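Local structure of GH18 chiitnase (Pseudoalteromonas aurantia, 6K7Z) at residues Glu243-Ile248 with Lys272-Ser277. The protein probably hydrolyses the beta-1,4 linkages inside chitin chains, as a family 18 glycoside hydrolase with endochitinase activity. Residues are numbered along the deposited sequence; the frame is centred on the assembly and turned at random.
Sequences EVIKPI and KAIAQS
Ile245 reaches across from helix 237-251 to meet Ser277 and Ile274 of the segment 272-277, joining the last two helices on the outside of the TIM barrel characteristic of this glycoside hydrolase family. The work is done by the end of the isoleucine: its CD1 lies 3.4 Å from Ser277 OG and 3.9 Å from Ile274 CD1, while the branch methyl CG2 comes alongside the serine, 3.9 Å from OG. Ile245 CG1 stands anti to its carbonyl carbon (chi1 -71°) and the chain runs on extended, which carries CD1 out toward the neighbouring helix. The two isoleucine side chains cross at a slant and meet chiefly through their end methyls.

The methyls of Ile245 offer Ser277 OG no polar partner; the hydroxyl instead turns three residues back, donating to Ile274 O at 2.7 Å. Rotation of OG into the position between N and carbonyl carbon (chi1 81°) brings it onto that carbonyl, whose C=O...OG angle is 132°, with the hydroxyl a little off the plane of the group. An alanine at Ser277 is likely to leave Ile274 O without this bond and open a gap beside Ile245 CD1.

Beneath the pair, Ile257 of strand 256-260 touches both isoleucines, so the junction rests on the barrel wall; Ile240, one turn or so earlier in helix 237-251, also packs on both, and Leu254 and Leu278 flank Ile245. Ser277 O also accepts a hydrogen bond from Gln249 NE2. Toward the surface the link turns polar: a single water donates to Ser277 O at 2.9 Å and accepts from Lys246 NZ at 2.7 Å.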
loop_
_atom_site.group_PDB
_atom_site.type_symbol
_atom_site.label_atom_id
_atom_site.label_comp_id
_atom_site.label_asym_id
_atom_site.label_seq_id
_atom_site.Cartn_x
_atom_site.Cartn_y
_atom_site.Cartn_z
ATOM N N GLU A 243 -4.995 -17.304 13.796
ATOM C CA GLU A 243 -6.341 -17.243 13.245
ATOM C C GLU A 243 -6.401 -16.628 11.857
ATOM O O GLU A 243 -7.466 -16.687 11.226
ATOM C CB GLU A 243 -7.289 -16.467 14.178
ATOM C CG GLU A 243 -7.330 -17.027 15.609
ATOM C CD GLU A 243 -8.578 -16.637 16.399
ATOM O OE1 GLU A 243 -9.670 -16.502 15.800
ATOM O OE2 GLU A 243 -8.481 -16.505 17.639
ATOM N N VAL A 244 -5.300 -16.066 11.356
ATOM C CA VAL A 244 -5.253 -15.557 9.989
ATOM C C VAL A 244 -4.178 -16.281 9.191
ATOM O O VAL A 244 -4.471 -16.931 8.181
ATOM C CB VAL A 244 -5.005 -14.037 9.976
ATOM C CG1 VAL A 244 -4.786 -13.543 8.553
ATOM C CG2 VAL A 244 -6.146 -13.298 10.640
ATOM N N ILE A 245 -2.919 -16.137 9.624
ATOM C CA ILE A 245 -1.782 -16.627 8.851
ATOM C C ILE A 245 -1.835 -18.145 8.715
ATOM O O ILE A 245 -1.785 -18.694 7.610
ATOM C CB ILE A 245 -0.458 -16.163 9.484
ATOM C CG1 ILE A 245 -0.266 -14.649 9.282
ATOM C CG2 ILE A 245 0.713 -16.933 8.888
ATOM C CD1 ILE A 245 0.959 -14.074 9.971
ATOM N N LYS A 246 -1.919 -18.852 9.836
ATOM C CA LYS A 246 -1.941 -20.308 9.735
ATOM C C LYS A 246 -3.170 -20.830 8.998
ATOM O O LYS A 246 -3.002 -21.710 8.138
ATOM C CB LYS A 246 -1.780 -20.934 11.124
ATOM C CG LYS A 246 -0.341 -20.793 11.608
ATOM C CD LYS A 246 -0.041 -21.576 12.876
ATOM C CE LYS A 246 1.396 -21.346 13.326
ATOM N NZ LYS A 246 2.396 -21.911 12.372
ATOM N N PRO A 247 -4.389 -20.338 9.232
ATOM C CA PRO A 247 -5.520 -20.832 8.424
ATOM C C PRO A 247 -5.366 -20.570 6.932
ATOM O O PRO A 247 -5.797 -21.401 6.122
ATOM C CB PRO A 247 -6.722 -20.086 9.021
ATOM C CG PRO A 247 -6.308 -19.791 10.435
ATOM C CD PRO A 247 -4.848 -19.457 10.323
ATOM N N ILE A 248 -4.737 -19.481 6.519
ATOM C CA ILE A 248 -4.541 -19.245 5.104
ATOM C C ILE A 248 -3.476 -20.221 4.566
ATOM O O ILE A 248 -3.622 -20.797 3.522
ATOM C CB ILE A 248 -4.132 -17.784 4.849
ATOM C CG1 ILE A 248 -5.293 -16.856 5.039
ATOM C CG2 ILE A 248 -3.589 -17.592 3.461
ATOM C CD1 ILE A 248 -4.928 -15.397 5.001
ATOM N N LYS A 272 9.483 -9.295 13.716
ATOM C CA LYS A 272 10.243 -10.523 13.930
ATOM C C LYS A 272 9.316 -11.721 14.153
ATOM O O LYS A 272 9.513 -12.783 13.553
ATOM C CB LYS A 272 11.201 -10.346 15.102
ATOM C CG LYS A 272 12.414 -9.460 14.788
ATOM C CD LYS A 272 13.255 -9.281 16.067
ATOM C CE LYS A 272 14.165 -8.095 15.961
ATOM N NZ LYS A 272 14.987 -7.898 17.197
ATOM N N ALA A 273 8.287 -11.558 14.987
ATOM C CA ALA A 273 7.375 -12.671 15.249
ATOM C C ALA A 273 6.543 -13.014 14.012
ATOM O O ALA A 273 6.320 -14.194 13.709
ATOM C CB ALA A 273 6.469 -12.342 16.439
ATOM N N ILE A 274 6.091 -12.017 13.282
ATOM C CA ILE A 274 5.315 -12.267 12.106
ATOM C C ILE A 274 6.162 -12.942 11.047
ATOM O O ILE A 274 5.744 -13.862 10.438
ATOM C CB ILE A 274 4.720 -10.949 11.542
ATOM C CG1 ILE A 274 3.598 -10.507 12.431
ATOM C CG2 ILE A 274 4.239 -11.073 10.120
ATOM C CD1 ILE A 274 2.347 -11.323 12.286
ATOM N N ALA A 275 7.353 -12.433 10.845
ATOM C CA ALA A 275 8.222 -12.998 9.823
ATOM C C ALA A 275 8.493 -14.486 10.090
ATOM O O ALA A 275 8.414 -15.300 9.240
ATOM C CB ALA A 275 9.484 -12.212 9.628
ATOM N N GLN A 276 8.764 -14.779 11.332
ATOM C CA GLN A 276 9.022 -16.128 11.760
ATOM C C GLN A 276 7.865 -17.037 11.343
ATOM O O GLN A 276 8.050 -18.126 10.909
ATOM C CB GLN A 276 9.124 -16.142 13.259
ATOM C CG GLN A 276 9.545 -17.488 13.782
ATOM C CD GLN A 276 10.803 -18.021 13.128
ATOM O OE1 GLN A 276 10.749 -18.919 12.292
ATOM N NE2 GLN A 276 11.945 -17.479 13.524
ATOM N N SER A 277 6.657 -16.551 11.486
ATOM C CA SER A 277 5.501 -17.329 11.142
ATOM C C SER A 277 5.279 -17.522 9.671
ATOM O O SER A 277 4.557 -18.342 9.293
ATOM C CB SER A 277 4.254 -16.733 11.757
ATOM O OG SER A 277 3.811 -15.682 10.989
HETATM O O HOH W 1 2.754 -20.396 10.119
#